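Local coordinates for protein metallo-beta-lactamase (Chryseobacterium indologenes, PDB 3L6N) that hydrolyses the beta-lactam ring of penicillins, cephalosporins and carbapenems as a class B, zinc-dependent enzyme, conferring resistance to these antibiotics, at residues Asp84-Thr98 with Ala111-Tyr123. Sequence-based numbering, arbitrary orientation.
Sequences DLSFFNNKGIKTYAT and ATSTEIIKTGKPY
Y96 and E115 pair in parallel between strands 94-97 and 115-116, and the methylenes of E115 lie over one face of the Y96 ring, CG 3.8 Å from its centroid in a CH-pi contact. A bend at chi2 (-64°) then turns the E115 carboxylate off the ring toward K94, whose extended aliphatic chain runs past OE1 while a water joins K94 NZ to OE2. T114 OG1 donates to OE1 on its anti side, further fixing the carboxylate.

Three backbone bonds carry the ladder: E115 N to T95 O (2.8 Å), A97 N to E115 O (3.3 Å) and I117 N to A97 O (2.9 Å). S113 OG also donates to E115 O, from the opposite face of that carbonyl to A97 N. I117 lays CG1 and CD1 against the A97 backbone, and CG1 also touches Y96 CB.

Ahead of the ladder, side chains replace strand pairing. T114 N donates to T95 OG1 (3.0 Å), and this hydroxyl in turn donates to N89 OD1 on an in-plane lone pair (2.7 Å). N89, reaching out from helix 86-90, spends the other end of its amide on T112 O, with ND2 at 3.0 Å, so both ends of the group are held. A111 CB packs on the start of this helix, 3.5 Å from S86 N, where D84 OD1 caps S86 N; two waters bridge A111 to D84 OD1 and L85 N.

The paired strands belong to a beta-alpha-beta crossover through helix 99-107, where T98 OG1 caps T101 N and N102 ND2 bonds S113 OG. Strand 115-116 forms one edge of its sheet; across strand 94-97 lies strand 69-73, whose F73 stacks on Y96 and meets Y123 edge-to-face.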
ATOM      1  N   ASP A  84     -10.602   6.302   4.039  1.00  5.32           N
ATOM      2  CA  ASP A  84     -11.993   6.658   3.784  1.00  6.59           C
ATOM      3  C   ASP A  84     -12.165   6.879   2.290  1.00  6.39           C
ATOM      4  O   ASP A  84     -11.909   7.981   1.771  1.00  7.23           O
ATOM      5  CB  ASP A  84     -12.385   7.915   4.572  1.00  6.51           C
ATOM      6  CG  ASP A  84     -13.811   8.386   4.270  1.00  8.45           C
ATOM      7  OD1 ASP A  84     -14.560   7.673   3.556  1.00 10.14           O
ATOM      8  OD2 ASP A  84     -14.169   9.484   4.752  1.00 12.28           O
ATOM      9  N   LEU A  85     -12.589   5.828   1.599  1.00  6.63           N
ATOM     10  CA  LEU A  85     -12.686   5.861   0.146  1.00  6.68           C
ATOM     11  C   LEU A  85     -13.751   6.828  -0.368  1.00  7.87           C
ATOM     12  O   LEU A  85     -13.748   7.152  -1.560  1.00  8.74           O
ATOM     13  CB  LEU A  85     -12.922   4.465  -0.428  1.00  6.78           C
ATOM     14  CG  LEU A  85     -11.768   3.472  -0.262  1.00  5.86           C
ATOM     15  CD1 LEU A  85     -12.249   2.084  -0.659  1.00  5.95           C
ATOM     16  CD2 LEU A  85     -10.535   3.878  -1.082  1.00  6.90           C
ATOM     17  N   SER A  86     -14.631   7.297   0.525  1.00  8.27           N
ATOM     18  CA  SER A  86     -15.695   8.218   0.109  1.00  9.60           C
ATOM     19  C   SER A  86     -15.119   9.513  -0.450  1.00  9.66           C
ATOM     20  O   SER A  86     -15.697  10.112  -1.365  1.00 10.01           O
ATOM     21  CB  SER A  86     -16.697   8.501   1.239  1.00  8.98           C
ATOM     22  OG  SER A  86     -16.158   9.326   2.258  1.00 10.82           O
ATOM     23  N   PHE A  87     -13.970   9.928   0.073  1.00  9.55           N
ATOM     24  CA  PHE A  87     -13.321  11.139  -0.421  1.00  9.83           C
ATOM     25  C   PHE A  87     -13.092  11.059  -1.925  1.00  9.98           C
ATOM     26  O   PHE A  87     -13.338  12.029  -2.657  1.00 10.40           O
ATOM     27  CB  PHE A  87     -11.988  11.370   0.283  1.00  9.94           C
ATOM     28  CG  PHE A  87     -11.223  12.551  -0.252  1.00  9.67           C
ATOM     29  CD1 PHE A  87     -11.403  13.816   0.296  1.00 11.46           C
ATOM     30  CD2 PHE A  87     -10.311  12.390  -1.295  1.00 10.48           C
ATOM     31  CE1 PHE A  87     -10.688  14.909  -0.191  1.00 12.48           C
ATOM     32  CE2 PHE A  87      -9.597  13.471  -1.800  1.00 10.52           C
ATOM     33  CZ  PHE A  87      -9.777  14.733  -1.244  1.00 11.68           C
ATOM     34  N   PHE A  88     -12.599   9.906  -2.374  1.00  9.57           N
ATOM     35  CA  PHE A  88     -12.302   9.694  -3.783  1.00  9.92           C
ATOM     36  C   PHE A  88     -13.548   9.340  -4.581  1.00 10.15           C
ATOM     37  O   PHE A  88     -13.751   9.869  -5.680  1.00 10.24           O
ATOM     38  CB  PHE A  88     -11.181   8.668  -3.944  1.00  9.59           C
ATOM     39  CG  PHE A  88      -9.919   9.072  -3.251  1.00  8.77           C
ATOM     40  CD1 PHE A  88      -9.032   9.962  -3.860  1.00  7.34           C
ATOM     41  CD2 PHE A  88      -9.629   8.600  -1.978  1.00  8.98           C
ATOM     42  CE1 PHE A  88      -7.873  10.362  -3.216  1.00  8.02           C
ATOM     43  CE2 PHE A  88      -8.457   8.998  -1.324  1.00  9.23           C
ATOM     44  CZ  PHE A  88      -7.581   9.870  -1.953  1.00  8.50           C
ATOM     45  N   ASN A  89     -14.405   8.490  -4.016  1.00 10.48           N
ATOM     46  CA  ASN A  89     -15.666   8.150  -4.674  1.00 11.25           C
ATOM     47  C   ASN A  89     -16.490   9.396  -4.992  1.00 11.58           C
ATOM     48  O   ASN A  89     -17.024   9.519  -6.096  1.00 12.33           O
ATOM     49  CB  ASN A  89     -16.489   7.179  -3.822  1.00 10.76           C
ATOM     50  CG  ASN A  89     -15.832   5.817  -3.685  1.00 11.24           C
ATOM     51  OD1 ASN A  89     -14.968   5.442  -4.478  1.00 10.57           O
ATOM     52  ND2 ASN A  89     -16.236   5.069  -2.664  1.00 10.25           N
ATOM     53  N   ASN A  90     -16.562  10.317  -4.032  1.00 12.43           N
ATOM     54  CA  ASN A  90     -17.364  11.540  -4.188  1.00 13.49           C
ATOM     55  C   ASN A  90     -16.856  12.427  -5.313  1.00 14.19           C
ATOM     56  O   ASN A  90     -17.641  13.121  -5.969  1.00 14.38           O
ATOM     57  CB  ASN A  90     -17.440  12.328  -2.880  1.00 13.97           C
ATOM     58  CG  ASN A  90     -18.311  11.642  -1.829  1.00 13.99           C
ATOM     59  OD1 ASN A  90     -19.039  10.693  -2.125  1.00 17.20           O
ATOM     60  ND2 ASN A  90     -18.243  12.134  -0.599  1.00 17.11           N
ATOM     61  N   LYS A  91     -15.552  12.362  -5.564  1.00 14.44           N
ATOM     62  CA  LYS A  91     -14.931  13.121  -6.648  1.00 14.46           C
ATOM     63  C   LYS A  91     -14.907  12.368  -7.985  1.00 14.31           C
ATOM     64  O   LYS A  91     -14.320  12.845  -8.961  1.00 15.34           O
ATOM     65  CB  LYS A  91     -13.509  13.537  -6.241  1.00 14.44           C
ATOM     66  CG  LYS A  91     -13.450  14.517  -5.090  1.00 15.58           C
ATOM     67  CD  LYS A  91     -12.027  14.688  -4.603  1.00 18.58           C
ATOM     68  CE  LYS A  91     -11.896  15.915  -3.730  1.00 22.04           C
ATOM     69  NZ  LYS A  91     -11.734  17.159  -4.540  1.00 25.13           N
ATOM     70  N   GLY A  92     -15.533  11.193  -8.041  1.00 13.74           N
ATOM     71  CA  GLY A  92     -15.584  10.399  -9.269  1.00 13.11           C
ATOM     72  C   GLY A  92     -14.273   9.717  -9.639  1.00 12.78           C
ATOM     73  O   GLY A  92     -14.093   9.261 -10.772  1.00 13.90           O
ATOM     74  N   ILE A  93     -13.360   9.645  -8.676  1.00 11.56           N
ATOM     75  CA  ILE A  93     -12.101   8.928  -8.861  1.00 10.84           C
ATOM     76  C   ILE A  93     -12.363   7.460  -8.563  1.00 10.18           C
ATOM     77  O   ILE A  93     -12.835   7.115  -7.479  1.00 10.03           O
ATOM     78  CB  ILE A  93     -10.996   9.490  -7.940  1.00 10.65           C
ATOM     79  CG1 ILE A  93     -10.686  10.951  -8.309  1.00 10.81           C
ATOM     80  CG2 ILE A  93      -9.720   8.619  -8.000  1.00 10.28           C
ATOM     81  CD1 ILE A  93      -9.896  11.697  -7.257  1.00 10.31           C
ATOM     82  N   LYS A  94     -12.077   6.608  -9.539  1.00  9.88           N
ATOM     83  CA  LYS A  94     -12.263   5.171  -9.386  1.00  9.76           C
ATOM     84  C   LYS A  94     -11.432   4.630  -8.219  1.00  9.05           C
ATOM     85  O   LYS A  94     -10.245   4.938  -8.091  1.00  8.87           O
ATOM     86  CB  LYS A  94     -11.886   4.452 -10.672  1.00 10.58           C
ATOM     87  CG  LYS A  94     -12.852   4.706 -11.816  1.00 13.22           C
ATOM     88  CD  LYS A  94     -12.538   3.813 -12.983  1.00 16.45           C
ATOM     89  CE  LYS A  94     -13.615   3.941 -14.056  1.00 20.05           C
ATOM     90  NZ  LYS A  94     -13.330   3.029 -15.196  1.00 21.80           N
ATOM     91  N   THR A  95     -12.075   3.847  -7.366  1.00  7.99           N
ATOM     92  CA  THR A  95     -11.383   3.189  -6.265  1.00  7.22           C
ATOM     93  C   THR A  95     -11.461   1.682  -6.434  1.00  7.24           C
ATOM     94  O   THR A  95     -12.468   1.149  -6.942  1.00  7.33           O
ATOM     95  CB  THR A  95     -11.984   3.577  -4.911  1.00  7.40           C
ATOM     96  OG1 THR A  95     -13.400   3.337  -4.930  1.00  7.06           O
ATOM     97  CG2 THR A  95     -11.716   5.046  -4.617  1.00  6.23           C
ATOM     98  N   TYR A  96     -10.406   1.004  -5.988  1.00  6.54           N
ATOM     99  CA  TYR A  96     -10.224  -0.423  -6.238  1.00  6.70           C
ATOM    100  C   TYR A  96      -9.882  -1.153  -4.957  1.00  6.75           C
ATOM    101  O   TYR A  96      -8.949  -0.765  -4.231  1.00  6.97           O
ATOM    102  CB  TYR A  96      -9.091  -0.652  -7.245  1.00  7.12           C
ATOM    103  CG  TYR A  96      -9.373  -0.177  -8.656  1.00  9.48           C
ATOM    104  CD1 TYR A  96      -9.258   1.167  -8.991  1.00 12.07           C
ATOM    105  CD2 TYR A  96      -9.712  -1.087  -9.655  1.00 13.04           C
ATOM    106  CE1 TYR A  96      -9.505   1.610 -10.280  1.00 14.29           C
ATOM    107  CE2 TYR A  96      -9.958  -0.650 -10.956  1.00 14.00           C
ATOM    108  CZ  TYR A  96      -9.851   0.695 -11.250  1.00 15.24           C
ATOM    109  OH  TYR A  96     -10.089   1.145 -12.529  1.00 18.27           O
ATOM    110  N   ALA A  97     -10.625  -2.223  -4.683  1.00  6.45           N
ATOM    111  CA  ALA A  97     -10.349  -3.091  -3.542  1.00  6.13           C
ATOM    112  C   ALA A  97     -10.814  -4.488  -3.887  1.00  6.21           C
ATOM    113  O   ALA A  97     -11.669  -4.669  -4.759  1.00  6.66           O
ATOM    114  CB  ALA A  97     -11.080  -2.597  -2.290  1.00  5.90           C
ATOM    115  N   THR A  98     -10.246  -5.480  -3.220  1.00  6.11           N
ATOM    116  CA  THR A  98     -10.742  -6.846  -3.378  1.00  6.67           C
ATOM    117  C   THR A  98     -12.116  -7.002  -2.725  1.00  6.83           C
ATOM    118  O   THR A  98     -12.518  -6.188  -1.881  1.00  6.74           O
ATOM    119  CB  THR A  98      -9.819  -7.873  -2.724  1.00  6.44           C
ATOM    120  OG1 THR A  98      -9.785  -7.626  -1.311  1.00  7.39           O
ATOM    121  CG2 THR A  98      -8.407  -7.820  -3.309  1.00  6.75           C
ATOM    122  N   ALA A 111     -16.806   3.317   3.711  1.00 10.64           N
ATOM    123  CA  ALA A 111     -17.061   3.289   2.278  1.00 10.11           C
ATOM    124  C   ALA A 111     -16.313   2.148   1.606  1.00  9.55           C
ATOM    125  O   ALA A 111     -15.214   1.777   2.026  1.00  9.15           O
ATOM    126  CB  ALA A 111     -16.678   4.628   1.638  1.00 10.46           C
ATOM    127  N   THR A 112     -16.927   1.585   0.579  1.00  9.18           N
ATOM    128  CA  THR A 112     -16.326   0.513  -0.209  1.00  9.63           C
ATOM    129  C   THR A 112     -15.851   1.049  -1.556  1.00  9.33           C
ATOM    130  O   THR A 112     -16.190   2.180  -1.942  1.00  8.76           O
ATOM    131  CB  THR A 112     -17.320  -0.623  -0.432  1.00  9.57           C
ATOM    132  OG1 THR A 112     -18.558  -0.086  -0.934  1.00 12.60           O
ATOM    133  CG2 THR A 112     -17.577  -1.359   0.889  1.00 10.48           C
ATOM    134  N   SER A 113     -15.072   0.240  -2.273  1.00  9.09           N
ATOM    135  CA  SER A 113     -14.557   0.639  -3.584  1.00  9.39           C
ATOM    136  C   SER A 113     -15.663   0.608  -4.638  1.00 10.12           C
ATOM    137  O   SER A 113     -16.710  -0.034  -4.439  1.00 10.77           O
ATOM    138  CB  SER A 113     -13.409  -0.273  -4.023  1.00  9.42           C
ATOM    139  OG  SER A 113     -13.893  -1.569  -4.334  1.00  7.66           O
ATOM    140  N   THR A 114     -15.436   1.299  -5.746  1.00 10.09           N
ATOM    141  CA  THR A 114     -16.399   1.255  -6.855  1.00 10.50           C
ATOM    142  C   THR A 114     -16.013   0.199  -7.890  1.00 10.93           C
ATOM    143  O   THR A 114     -16.842  -0.202  -8.711  1.00 11.48           O
ATOM    144  CB  THR A 114     -16.589   2.630  -7.511  1.00 10.08           C
ATOM    145  OG1 THR A 114     -15.323   3.134  -7.959  1.00 11.60           O
ATOM    146  CG2 THR A 114     -17.217   3.608  -6.530  1.00 10.73           C
ATOM    147  N   GLU A 115     -14.758  -0.256  -7.847  1.00 10.54           N
ATOM    148  CA  GLU A 115     -14.281  -1.322  -8.718  1.00 11.12           C
ATOM    149  C   GLU A 115     -13.692  -2.459  -7.899  1.00 10.79           C
ATOM    150  O   GLU A 115     -13.108  -2.233  -6.843  1.00  9.99           O
ATOM    151  CB  GLU A 115     -13.216  -0.819  -9.709  1.00 11.36           C
ATOM    152  CG  GLU A 115     -13.342   0.638 -10.161  1.00 14.95           C
ATOM    153  CD  GLU A 115     -14.608   0.930 -10.943  1.00 18.88           C
ATOM    154  OE1 GLU A 115     -15.229   1.988 -10.685  1.00 21.80           O
ATOM    155  OE2 GLU A 115     -14.976   0.108 -11.809  1.00 21.57           O
ATOM    156  N   ILE A 116     -13.815  -3.678  -8.412  1.00 10.80           N
ATOM    157  CA  ILE A 116     -13.355  -4.872  -7.709  1.00 10.87           C
ATOM    158  C   ILE A 116     -12.071  -5.409  -8.315  1.00 11.11           C
ATOM    159  O   ILE A 116     -12.013  -5.725  -9.513  1.00 11.33           O
ATOM    160  CB  ILE A 116     -14.434  -5.999  -7.735  1.00 10.86           C
ATOM    161  CG1 ILE A 116     -15.794  -5.455  -7.287  1.00 11.43           C
ATOM    162  CG2 ILE A 116     -13.979  -7.229  -6.929  1.00 10.96           C
ATOM    163  CD1 ILE A 116     -15.797  -4.788  -5.942  1.00 13.60           C
ATOM    164  N   ILE A 117     -11.040  -5.530  -7.481  1.00 10.55           N
ATOM    165  CA  ILE A 117      -9.742  -6.027  -7.930  1.00 10.66           C
ATOM    166  C   ILE A 117      -9.815  -7.496  -8.349  1.00 10.68           C
ATOM    167  O   ILE A 117     -10.357  -8.338  -7.626  1.00 11.20           O
ATOM    168  CB  ILE A 117      -8.653  -5.860  -6.838  1.00 10.05           C
ATOM    169  CG1 ILE A 117      -8.393  -4.366  -6.592  1.00 10.55           C
ATOM    170  CG2 ILE A 117      -7.358  -6.614  -7.220  1.00 10.82           C
ATOM    171  CD1 ILE A 117      -7.428  -4.094  -5.440  1.00  9.67           C
ATOM    172  N   LYS A 118      -9.273  -7.787  -9.528  1.00 11.24           N
ATOM    173  CA  LYS A 118      -9.026  -9.168  -9.928  1.00 11.57           C
ATOM    174  C   LYS A 118      -7.566  -9.490  -9.646  1.00 11.35           C
ATOM    175  O   LYS A 118      -6.658  -8.957 -10.290  1.00 11.74           O
ATOM    176  CB  LYS A 118      -9.338  -9.376 -11.413  1.00 11.51           C
ATOM    177  CG  LYS A 118     -10.786  -9.196 -11.785  1.00 13.23           C
ATOM    178  CD  LYS A 118     -10.990  -9.596 -13.234  1.00 14.19           C
ATOM    179  CE  LYS A 118     -12.459  -9.757 -13.548  1.00 15.23           C
ATOM    180  NZ  LYS A 118     -12.642 -10.112 -14.987  1.00 15.81           N
ATOM    181  N   THR A 119      -7.334 -10.336  -8.653  1.00 11.62           N
ATOM    182  CA  THR A 119      -5.972 -10.608  -8.242  1.00 12.03           C
ATOM    183  C   THR A 119      -5.236 -11.475  -9.258  1.00 11.64           C
ATOM    184  O   THR A 119      -5.834 -12.340  -9.906  1.00 11.71           O
ATOM    185  CB  THR A 119      -5.887 -11.213  -6.831  1.00 12.17           C
ATOM    186  OG1 THR A 119      -6.709 -12.387  -6.759  1.00 14.04           O
ATOM    187  CG2 THR A 119      -6.342 -10.195  -5.792  1.00 13.24           C
ATOM    188  N   GLY A 120      -3.948 -11.208  -9.419  1.00 11.02           N
ATOM    189  CA  GLY A 120      -3.104 -12.020 -10.278  1.00 11.23           C
ATOM    190  C   GLY A 120      -3.208 -11.679 -11.749  1.00 11.54           C
ATOM    191  O   GLY A 120      -2.532 -12.301 -12.566  1.00 11.77           O
ATOM    192  N   LYS A 121      -4.041 -10.692 -12.084  1.00 11.48           N
ATOM    193  CA  LYS A 121      -4.211 -10.266 -13.474  1.00 11.92           C
ATOM    194  C   LYS A 121      -3.616  -8.887 -13.680  1.00 11.60           C
ATOM    195  O   LYS A 121      -3.806  -8.005 -12.834  1.00 11.92           O
ATOM    196  CB  LYS A 121      -5.680 -10.238 -13.877  1.00 12.29           C
ATOM    197  CG  LYS A 121      -6.384 -11.585 -13.750  1.00 13.68           C
ATOM    198  CD  LYS A 121      -7.610 -11.672 -14.624  1.00 12.46           C
ATOM    199  CE  LYS A 121      -7.289 -11.744 -16.122  1.00 11.52           C
ATOM    200  NZ  LYS A 121      -8.503 -11.448 -16.920  1.00  9.03           N
ATOM    201  N   PRO A 122      -2.912  -8.689 -14.807  1.00 11.15           N
ATOM    202  CA  PRO A 122      -2.372  -7.366 -15.095  1.00 10.36           C
ATOM    203  C   PRO A 122      -3.439  -6.272 -15.142  1.00 10.04           C
ATOM    204  O   PRO A 122      -4.539  -6.464 -15.683  1.00 10.08           O
ATOM    205  CB  PRO A 122      -1.740  -7.536 -16.491  1.00 10.60           C
ATOM    206  CG  PRO A 122      -1.410  -8.995 -16.578  1.00 10.44           C
ATOM    207  CD  PRO A 122      -2.520  -9.681 -15.830  1.00 11.23           C
ATOM    208  N   TYR A 123      -3.114  -5.133 -14.534  0.80  9.16           N
ATOM    209  CA  TYR A 123      -3.833  -3.889 -14.743  0.80  9.46           C
ATOM    210  C   TYR A 123      -2.950  -3.002 -15.588  0.80  8.97           C
ATOM    211  O   TYR A 123      -1.743  -2.896 -15.323  0.80  8.47           O
ATOM    212  CB  TYR A 123      -4.100  -3.187 -13.413  0.80  9.57           C
ATOM    213  CG  TYR A 123      -5.303  -3.728 -12.707  0.80 10.38           C
ATOM    214  CD1 TYR A 123      -6.575  -3.237 -12.990  0.80 11.71           C
ATOM    215  CD2 TYR A 123      -5.176  -4.750 -11.764  0.80 12.29           C
ATOM    216  CE1 TYR A 123      -7.697  -3.751 -12.352  0.80 13.76           C
ATOM    217  CE2 TYR A 123      -6.289  -5.261 -11.119  0.80 13.93           C
ATOM    218  CZ  TYR A 123      -7.543  -4.756 -11.419  0.80 14.62           C
ATOM    219  OH  TYR A 123      -8.651  -5.266 -10.792  0.80 15.96           O
TER
HETATM  220  O   HOH W   1     -15.585   5.661   5.074  1.00 14.21           O
HETATM  221  O   HOH W   2     -13.443   3.594   3.063  1.00  6.34           O
HETATM  222  O   HOH W   3     -15.231   5.947  -7.700  1.00 18.88           O
HETATM  223  O   HOH W   4     -14.223   0.622 -14.462  1.00 37.32           O